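Local structure of DNA alpha-glucosyltransferase (Enterobacteria phage T4, 1XV5) at residues V35-A40 with K54-P59; K190-I195 with S366-Y371; N174-M179 with S389-E394. The protein is a phage glycosyltransferase of the GT-B class, built from two Rossmann-like domains and holding uridine-5'-diphosphate in the model. All blocks are in the same frame, centred on the assembly; numbering follows the deposited sequence.

Contact 1: residues V35-A40 with K54-P59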
loop_
_atom_site.group_PDB
_atom_site.type_symbol
_atom_site.label_atom_id
_atom_site.label_comp_id
_atom_site.label_asym_id
_atom_site.label_seq_id
_atom_site.Cartn_x
_atom_site.Cartn_y
_atom_site.Cartn_z
ATOM N N VAL A 35 14.929 7.497 -14.893
ATOM C CA VAL A 35 13.499 7.472 -14.621
ATOM C C VAL A 35 12.784 8.817 -14.640
ATOM O O VAL A 35 13.301 9.822 -14.157
ATOM C CB VAL A 35 13.219 6.825 -13.238
ATOM C CG1 VAL A 35 11.722 6.762 -12.976
ATOM C CG2 VAL A 35 13.835 5.436 -13.180
ATOM N N THR A 36 11.586 8.820 -15.212
ATOM C CA THR A 36 10.748 10.010 -15.231
ATOM C C THR A 36 9.448 9.563 -14.579
ATOM O O THR A 36 8.899 8.519 -14.932
ATOM C CB THR A 36 10.455 10.515 -16.663
ATOM O OG1 THR A 36 9.820 9.481 -17.423
ATOM C CG2 THR A 36 11.738 10.950 -17.347
ATOM N N LEU A 37 8.982 10.326 -13.598
ATOM C CA LEU A 37 7.742 9.996 -12.907
ATOM C C LEU A 37 6.709 11.014 -13.349
ATOM O O LEU A 37 6.840 12.205 -13.068
ATOM C CB LEU A 37 7.942 10.062 -11.390
ATOM C CG LEU A 37 6.725 9.754 -10.514
ATOM C CD1 LEU A 37 6.269 8.320 -10.745
ATOM C CD2 LEU A 37 7.093 9.960 -9.058
ATOM N N VAL A 38 5.681 10.533 -14.038
ATOM C CA VAL A 38 4.628 11.388 -14.572
ATOM C C VAL A 38 3.258 11.028 -14.012
ATOM O O VAL A 38 2.927 9.853 -13.883
ATOM C CB VAL A 38 4.570 11.252 -16.109
ATOM C CG1 VAL A 38 3.481 12.144 -16.684
ATOM C CG2 VAL A 38 5.924 11.582 -16.707
ATOM N N TYR A 39 2.461 12.037 -13.679
ATOM C CA TYR A 39 1.120 11.777 -13.175
ATOM C C TYR A 39 0.111 12.767 -13.737
ATOM O O TYR A 39 0.433 13.931 -13.971
ATOM C CB TYR A 39 1.086 11.810 -11.640
ATOM C CG TYR A 39 1.318 13.165 -11.012
ATOM C CD1 TYR A 39 2.607 13.668 -10.835
ATOM C CD2 TYR A 39 0.242 13.940 -10.574
ATOM C CE1 TYR A 39 2.821 14.909 -10.234
ATOM C CE2 TYR A 39 0.444 15.177 -9.977
ATOM C CZ TYR A 39 1.734 15.655 -9.808
ATOM O OH TYR A 39 1.927 16.877 -9.209
ATOM N N ALA A 40 -1.107 12.286 -13.967
ATOM C CA ALA A 40 -2.181 13.122 -14.495
ATOM C C ALA A 40 -2.636 14.085 -13.407
ATOM O O ALA A 40 -2.989 13.668 -12.302
ATOM C CB ALA A 40 -3.346 12.254 -14.948
ATOM N N LYS A 54 7.531 16.127 -4.986
ATOM C CA LYS A 54 7.476 17.427 -5.644
ATOM C C LYS A 54 8.727 17.907 -6.376
ATOM O O LYS A 54 8.619 18.632 -7.364
ATOM C CB LYS A 54 7.031 18.488 -4.638
ATOM C CG LYS A 54 5.610 18.284 -4.126
ATOM C CD LYS A 54 5.291 19.236 -2.985
ATOM C CE LYS A 54 3.925 18.942 -2.380
ATOM N NZ LYS A 54 3.704 19.710 -1.119
ATOM N N SER A 55 9.905 17.498 -5.918
ATOM C CA SER A 55 11.145 17.940 -6.549
ATOM C C SER A 55 11.488 17.235 -7.861
ATOM O O SER A 55 12.434 17.629 -8.544
ATOM C CB SER A 55 12.318 17.781 -5.576
ATOM O OG SER A 55 12.625 16.414 -5.367
ATOM N N PHE A 56 10.734 16.201 -8.219
ATOM C CA PHE A 56 11.017 15.480 -9.456
ATOM C C PHE A 56 9.789 15.007 -10.233
ATOM O O PHE A 56 9.880 14.746 -11.432
ATOM C CB PHE A 56 11.921 14.274 -9.171
ATOM C CG PHE A 56 11.381 13.347 -8.116
ATOM C CD1 PHE A 56 11.761 13.489 -6.784
ATOM C CD2 PHE A 56 10.470 12.349 -8.448
ATOM C CE1 PHE A 56 11.241 12.652 -5.796
ATOM C CE2 PHE A 56 9.943 11.507 -7.468
ATOM C CZ PHE A 56 10.330 11.660 -6.140
ATOM N N SER A 57 8.649 14.888 -9.561
ATOM C CA SER A 57 7.432 14.425 -10.227
ATOM C C SER A 57 7.001 15.387 -11.326
ATOM O O SER A 57 7.080 16.604 -11.163
ATOM C CB SER A 57 6.295 14.263 -9.219
ATOM O OG SER A 57 5.922 15.515 -8.678
ATOM N N ILE A 58 6.532 14.830 -12.438
ATOM C CA ILE A 58 6.097 15.624 -13.582
ATOM C C ILE A 58 4.584 15.569 -13.783
ATOM O O ILE A 58 4.042 14.563 -14.243
ATOM C CB ILE A 58 6.771 15.134 -14.878
ATOM C CG1 ILE A 58 8.292 15.172 -14.719
ATOM C CG2 ILE A 58 6.334 16.001 -16.056
ATOM C CD1 ILE A 58 9.044 14.511 -15.861
ATOM N N PRO A 59 3.879 16.653 -13.435
ATOM C CA PRO A 59 2.428 16.666 -13.607
ATOM C C PRO A 59 2.049 17.036 -15.038
ATOM O O PRO A 59 2.762 17.787 -15.703
ATOM C CB PRO A 59 1.979 17.718 -12.602
ATOM C CG PRO A 59 3.094 18.705 -12.659
ATOM C CD PRO A 59 4.329 17.828 -12.667
HETATM O O HOH W 1 10.651 12.612 -13.033
HETATM O O HOH W 2 4.500 17.747 -8.690
#
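The ring of Y39 meets P59 with one face, where the proline CA sits 3.8 Å above the plane, displaced toward the rim. S57 OG stands near the ring plane, 3.5 Å from Y39 CE1. Water 2 also lies in that plane and joins Y39 OH to S57 OG, holding the phenol at its edge too. With chi1 at 68°, CG of Y39 falls between the backbone N and the carbonyl carbon, which lays the ring over P59, whose CB is 3.5 Å from Y39 CZ. The ring of F56 is touched at its edge, CE2 lying 3.6 Å from L37 CD2; L22 of helix 17-30 lies against both residues. These side chains flank the pairing of strands 34-40 and 58-60 in the parallel sheet of the N-terminal Rossmann-like domain, where 58-60 is one of the two outer strands. I58 straddles V38, its N donating to L37 O at 2.7 Å and its O accepting from Y39 N at 3.0 Å. Before the pairing starts, water 1 takes its place, accepting from L37 N and donating to F56 O. On the sheet face carrying V38 and I58, V38 CG2 rests 4.1 Å from I58 CB, and L72 of helix 66-73 touches both.

Contact 2: residues K190-I195 with S366-Y371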
loop_
_atom_site.group_PDB
_atom_site.type_symbol
_atom_site.label_atom_id
_atom_site.label_comp_id
_atom_site.label_asym_id
_atom_site.label_seq_id
_atom_site.Cartn_x
_atom_site.Cartn_y
_atom_site.Cartn_z
ATOM N N LYS A 190 14.983 3.638 16.377
ATOM C CA LYS A 190 15.307 4.257 17.656
ATOM C C LYS A 190 15.846 3.234 18.646
ATOM O O LYS A 190 15.583 2.040 18.519
ATOM C CB LYS A 190 14.055 4.891 18.271
ATOM C CG LYS A 190 13.407 5.988 17.443
ATOM C CD LYS A 190 14.253 7.250 17.432
ATOM C CE LYS A 190 13.568 8.372 16.658
ATOM N NZ LYS A 190 13.389 8.023 15.222
ATOM N N ASP A 191 16.599 3.707 19.633
ATOM C CA ASP A 191 17.108 2.816 20.663
ATOM C C ASP A 191 15.861 2.492 21.483
ATOM O O ASP A 191 14.969 3.335 21.611
ATOM C CB ASP A 191 18.148 3.527 21.533
ATOM C CG ASP A 191 18.756 2.608 22.583
ATOM O OD1 ASP A 191 18.182 2.482 23.687
ATOM O OD2 ASP A 191 19.809 1.998 22.297
ATOM N N VAL A 192 15.795 1.284 22.031
ATOM C CA VAL A 192 14.625 0.870 22.802
ATOM C C VAL A 192 14.269 1.818 23.953
ATOM O O VAL A 192 13.097 1.961 24.308
ATOM C CB VAL A 192 14.794 -0.581 23.344
ATOM C CG1 VAL A 192 15.900 -0.639 24.386
ATOM C CG2 VAL A 192 13.472 -1.081 23.921
ATOM N N SER A 193 15.270 2.488 24.516
ATOM C CA SER A 193 15.032 3.411 25.627
ATOM C C SER A 193 14.224 4.640 25.215
ATOM O O SER A 193 13.658 5.327 26.063
ATOM C CB SER A 193 16.365 3.864 26.230
ATOM O OG SER A 193 17.095 4.650 25.302
ATOM N N GLU A 194 14.176 4.909 23.915
ATOM C CA GLU A 194 13.457 6.064 23.379
ATOM C C GLU A 194 11.996 5.760 23.055
ATOM O O GLU A 194 11.241 6.658 22.683
ATOM C CB GLU A 194 14.132 6.549 22.089
ATOM C CG GLU A 194 15.536 7.104 22.241
ATOM C CD GLU A 194 16.147 7.478 20.896
ATOM O OE1 GLU A 194 16.715 6.591 20.221
ATOM O OE2 GLU A 194 16.039 8.658 20.506
ATOM N N ILE A 195 11.602 4.501 23.190
ATOM C CA ILE A 195 10.242 4.090 22.849
ATOM C C ILE A 195 9.236 4.121 23.999
ATOM O O ILE A 195 9.499 3.603 25.082
ATOM C CB ILE A 195 10.258 2.670 22.236
ATOM C CG1 ILE A 195 11.066 2.684 20.936
ATOM C CG2 ILE A 195 8.831 2.186 21.976
ATOM C CD1 ILE A 195 11.230 1.323 20.302
ATOM N N SER A 366 7.246 -5.157 29.154
ATOM C CA SER A 366 7.959 -5.240 30.425
ATOM C C SER A 366 9.415 -5.684 30.363
ATOM O O SER A 366 10.100 -5.707 31.386
ATOM C CB SER A 366 7.202 -6.180 31.363
ATOM O OG SER A 366 7.231 -7.505 30.860
ATOM N N ASP A 367 9.895 -6.028 29.174
ATOM C CA ASP A 367 11.267 -6.499 29.028
ATOM C C ASP A 367 11.903 -5.902 27.778
ATOM O O ASP A 367 11.705 -6.404 26.676
ATOM C CB ASP A 367 11.253 -8.030 28.952
ATOM C CG ASP A 367 12.641 -8.636 28.867
ATOM O OD1 ASP A 367 12.741 -9.876 29.003
ATOM O OD2 ASP A 367 13.623 -7.893 28.658
ATOM N N ARG A 368 12.664 -4.825 27.960
ATOM C CA ARG A 368 13.318 -4.145 26.846
ATOM C C ARG A 368 14.204 -5.060 26.001
ATOM O O ARG A 368 14.278 -4.899 24.783
ATOM C CB ARG A 368 14.150 -2.966 27.366
ATOM C CG ARG A 368 13.357 -1.943 28.172
ATOM C CD ARG A 368 12.663 -0.898 27.299
ATOM N NE ARG A 368 11.762 -0.060 28.091
ATOM C CZ ARG A 368 11.195 1.067 27.666
ATOM N NH1 ARG A 368 11.431 1.523 26.442
ATOM N NH2 ARG A 368 10.378 1.737 28.468
ATOM N N ALA A 369 14.879 -6.013 26.637
ATOM C CA ALA A 369 15.755 -6.927 25.903
ATOM C C ALA A 369 14.943 -7.824 24.976
ATOM O O ALA A 369 15.319 -8.042 23.822
ATOM C CB ALA A 369 16.574 -7.774 26.873
ATOM N N LEU A 370 13.833 -8.348 25.489
ATOM C CA LEU A 370 12.949 -9.203 24.711
ATOM C C LEU A 370 12.373 -8.372 23.567
ATOM O O LEU A 370 12.349 -8.805 22.412
ATOM C CB LEU A 370 11.812 -9.726 25.596
ATOM C CG LEU A 370 10.701 -10.542 24.929
ATOM C CD1 LEU A 370 11.289 -11.770 24.247
ATOM C CD2 LEU A 370 9.671 -10.947 25.980
ATOM N N TYR A 371 11.911 -7.172 23.909
ATOM C CA TYR A 371 11.335 -6.251 22.933
ATOM C C TYR A 371 12.302 -6.092 21.764
ATOM O O TYR A 371 11.918 -6.223 20.597
ATOM C CB TYR A 371 11.098 -4.882 23.584
ATOM C CG TYR A 371 10.412 -3.867 22.687
ATOM C CD1 TYR A 371 9.030 -3.684 22.735
ATOM C CD2 TYR A 371 11.144 -3.112 21.772
ATOM C CE1 TYR A 371 8.389 -2.771 21.887
ATOM C CE2 TYR A 371 10.518 -2.200 20.922
ATOM C CZ TYR A 371 9.141 -2.034 20.983
ATOM O OH TYR A 371 8.522 -1.135 20.144
HETATM O O HOH W 3 7.745 3.366 28.025
#
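R368, in the first turn of helix 368-386, reaches the carbonyls of V192 and I195, both through NH1. The bond from R368 NH1 to I195 O is the better formed: 3.1 Å long, it meets a lone pair in the carbonyl plane, with the oxygen tilted 16° from the guanidinium plane. V192 O is closer to R368 NH1, at 2.7 Å, but its angle of 122° at the hydrogen makes that bond weak. V192 O also accepts from I195 N within the loop, and water 3 makes weak links to both I195 O and R368 NH2. A bend at chi2 (-85°) turns the arginine chain across V192, so that its CD packs 3.5 Å from V192 CG2 on the way to the carbonyls.

The loop, which leads from helix 181-188 to strand 199-203 of the C-terminal Rossmann-like domain, satisfies polar groups of its own. D191 OD1 accepts from S193 N, an Asx turn, and from S193 OG, the two approaching from opposite faces of the carboxylate plane; separately, E194 OE1 accepts from D191 N at 2.9 Å. The facing helix begins at D367, the N-cap, whose OD2 accepts weakly from A369 N and L370 N.

The rest of the contact is apolar. The ring of Y371 is met obliquely, CD2 lying 3.8 Å from V192 CG2 and CE2 3.6 Å from I195 CD1. Its hydroxyl is hydrogen-bonded to G289 O of strand 288-293, tying the helix to the sheet, while K190 O is taken by R375 one turn further along.

Contact 3: residues N174-M179 with S389-E394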
loop_
_atom_site.group_PDB
_atom_site.type_symbol
_atom_site.label_atom_id
_atom_site.label_comp_id
_atom_site.label_asym_id
_atom_site.label_seq_id
_atom_site.Cartn_x
_atom_site.Cartn_y
_atom_site.Cartn_z
ATOM N N ASN A 174 2.219 -12.487 -10.772
ATOM C CA ASN A 174 2.013 -12.018 -9.416
ATOM C C ASN A 174 3.171 -11.100 -9.051
ATOM O O ASN A 174 4.273 -11.237 -9.586
ATOM C CB ASN A 174 1.971 -13.191 -8.444
ATOM C CG ASN A 174 1.723 -12.748 -7.020
ATOM O OD1 ASN A 174 2.650 -12.651 -6.213
ATOM N ND2 ASN A 174 0.465 -12.460 -6.707
ATOM N N PHE A 175 2.920 -10.163 -8.145
ATOM C CA PHE A 175 3.955 -9.249 -7.691
ATOM C C PHE A 175 3.635 -8.814 -6.270
ATOM O O PHE A 175 2.496 -8.948 -5.813
ATOM C CB PHE A 175 4.026 -8.009 -8.593
ATOM C CG PHE A 175 3.069 -6.908 -8.201
ATOM C CD1 PHE A 175 3.511 -5.812 -7.463
ATOM C CD2 PHE A 175 1.728 -6.974 -8.564
ATOM C CE1 PHE A 175 2.631 -4.792 -7.091
ATOM C CE2 PHE A 175 0.837 -5.964 -8.200
ATOM C CZ PHE A 175 1.291 -4.867 -7.461
ATOM N N GLN A 176 4.653 -8.320 -5.575
ATOM C CA GLN A 176 4.493 -7.796 -4.223
ATOM C C GLN A 176 4.928 -6.344 -4.327
ATOM O O GLN A 176 5.859 -6.034 -5.068
ATOM C CB GLN A 176 5.431 -8.485 -3.231
ATOM C CG GLN A 176 5.207 -9.958 -3.030
ATOM C CD GLN A 176 6.313 -10.568 -2.193
ATOM O OE1 GLN A 176 6.400 -10.338 -0.981
ATOM N NE2 GLN A 176 7.180 -11.336 -2.840
ATOM N N PRO A 177 4.260 -5.435 -3.601
ATOM C CA PRO A 177 4.624 -4.010 -3.632
ATOM C C PRO A 177 5.829 -3.838 -2.696
ATOM O O PRO A 177 5.681 -3.850 -1.472
ATOM C CB PRO A 177 3.361 -3.325 -3.120
ATOM C CG PRO A 177 2.812 -4.324 -2.142
ATOM C CD PRO A 177 3.018 -5.654 -2.833
ATOM N N PRO A 178 7.037 -3.667 -3.263
ATOM C CA PRO A 178 8.271 -3.513 -2.491
ATOM C C PRO A 178 8.586 -2.144 -1.918
ATOM O O PRO A 178 8.131 -1.118 -2.412
ATOM C CB PRO A 178 9.367 -3.946 -3.479
ATOM C CG PRO A 178 8.622 -4.321 -4.781
ATOM C CD PRO A 178 7.333 -3.561 -4.699
ATOM N N MET A 179 9.402 -2.155 -0.871
ATOM C CA MET A 179 9.850 -0.936 -0.221
ATOM C C MET A 179 11.298 -1.151 0.186
ATOM O O MET A 179 11.694 -2.276 0.487
ATOM C CB MET A 179 9.011 -0.656 1.027
ATOM C CG MET A 179 9.427 0.587 1.780
ATOM S SD MET A 179 8.314 0.933 3.150
ATOM C CE MET A 179 9.191 0.132 4.506
ATOM N N SER A 389 15.139 -4.800 -2.880
ATOM C CA SER A 389 16.302 -5.493 -3.426
ATOM C C SER A 389 15.954 -6.870 -3.975
ATOM O O SER A 389 16.611 -7.363 -4.895
ATOM C CB SER A 389 17.408 -5.614 -2.366
ATOM O OG SER A 389 17.030 -6.475 -1.307
ATOM N N PHE A 390 14.916 -7.482 -3.415
ATOM C CA PHE A 390 14.468 -8.797 -3.851
ATOM C C PHE A 390 13.326 -8.732 -4.862
ATOM O O PHE A 390 13.431 -9.250 -5.975
ATOM C CB PHE A 390 13.967 -9.622 -2.661
ATOM C CG PHE A 390 14.996 -9.863 -1.600
ATOM C CD1 PHE A 390 16.150 -10.586 -1.880
ATOM C CD2 PHE A 390 14.799 -9.388 -0.306
ATOM C CE1 PHE A 390 17.093 -10.835 -0.883
ATOM C CE2 PHE A 390 15.733 -9.630 0.697
ATOM C CZ PHE A 390 16.883 -10.357 0.408
ATOM N N CYS A 391 12.233 -8.092 -4.458
ATOM C CA CYS A 391 11.036 -8.019 -5.282
ATOM C C CYS A 391 11.140 -7.260 -6.599
ATOM O O CYS A 391 10.660 -7.746 -7.617
ATOM C CB CYS A 391 9.876 -7.478 -4.449
ATOM S SG CYS A 391 9.646 -8.383 -2.889
ATOM N N PHE A 392 11.750 -6.077 -6.597
ATOM C CA PHE A 392 11.872 -5.339 -7.850
ATOM C C PHE A 392 12.794 -6.065 -8.832
ATOM O O PHE A 392 12.659 -5.917 -10.051
ATOM C CB PHE A 392 12.343 -3.899 -7.594
ATOM C CG PHE A 392 11.216 -2.948 -7.277
ATOM C CD1 PHE A 392 11.256 -2.144 -6.141
ATOM C CD2 PHE A 392 10.102 -2.872 -8.111
ATOM C CE1 PHE A 392 10.201 -1.278 -5.837
ATOM C CE2 PHE A 392 9.038 -2.009 -7.816
ATOM C CZ PHE A 392 9.091 -1.212 -6.676
ATOM N N LYS A 393 13.720 -6.861 -8.305
ATOM C CA LYS A 393 14.614 -7.639 -9.159
ATOM C C LYS A 393 13.773 -8.732 -9.813
ATOM O O LYS A 393 13.881 -8.982 -11.015
ATOM C CB LYS A 393 15.737 -8.273 -8.333
ATOM C CG LYS A 393 16.514 -9.362 -9.072
ATOM C CD LYS A 393 17.177 -8.823 -10.326
ATOM C CE LYS A 393 17.785 -9.940 -11.169
ATOM N NZ LYS A 393 18.727 -10.783 -10.390
ATOM N N GLU A 394 12.925 -9.375 -9.012
ATOM C CA GLU A 394 12.049 -10.427 -9.513
ATOM C C GLU A 394 11.167 -9.864 -10.631
ATOM O O GLU A 394 11.010 -10.480 -11.684
ATOM C CB GLU A 394 11.155 -10.965 -8.387
ATOM C CG GLU A 394 10.230 -12.103 -8.817
ATOM C CD GLU A 394 9.221 -12.488 -7.744
ATOM O OE1 GLU A 394 9.634 -12.722 -6.587
ATOM O OE2 GLU A 394 8.015 -12.562 -8.063
HETATM O O HOH W 4 6.907 -10.407 -9.376
#
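P178 lies over the ring of F392 in a CH-pi contact, its CG 3.5 Å from the centroid and only 7° off the ring normal. The two side chains cross at about a right angle. Since CG is centred, all six ring carbons come within 3.9 Å of it, and the neighbouring CD adds a contact of 3.5 Å to F392 CZ. The ring of F392 also meets W27, and F20 of helix 17-30 touches P178.

The other apolar contact is made by C391, one residue earlier on the helix. Its CB comes to 3.4 Å from P178 CG, tighter than usual carbon packing, so the proline ring packs closely against C391 CB while lying over the F392 face. With chi1 at -52°, C391 SG is anti to the carbonyl carbon and is carried to the side of the amide end of Q176.

Through these contacts the segment that leaves strand 172-174, at the edge of the N-terminal sheet, is covered by the C-terminal helix 388-399. Such a return of the chain's last helix to the N-terminal domain is a feature seen in many GT-B enzymes.

No direct hydrogen bond joins the segments; their polar links run through a water and through R304. Water 4 donates to N174 O and to E394 OE2, at 2.8 Å each. E394 OE2 also forms a salt bridge with R304, whose NH1 is hydrogen-bonded to N174 OD1, so one arginine joins both segments. Further along, P177 O accepts from Q386 NE2, and P178 O is hydrogen-bonded to the hydroxyl of Y308.

How the contacts relate
The three contacts spread over both halves of a GT-B fold. Contact 1 lies at one margin of the N-terminal parallel sheet and contact 3 begins at the other, on strand 172-174, their centres 22 Å apart and joined in part through helix 17-30, which both touch. Contact 2 belongs to the C-terminal half, about 40 Å from contact 1 and 31 Å from contact 3, between centres. Along the chain contact 1 closes first, and contact 2 is then nested inside the loop closed by contact 3. Helices 368-386 and 388-399 are consecutive, so the chain passes from contact 2 back to the N-terminal half at contact 3, linking the two domains on either side of the bound UDP.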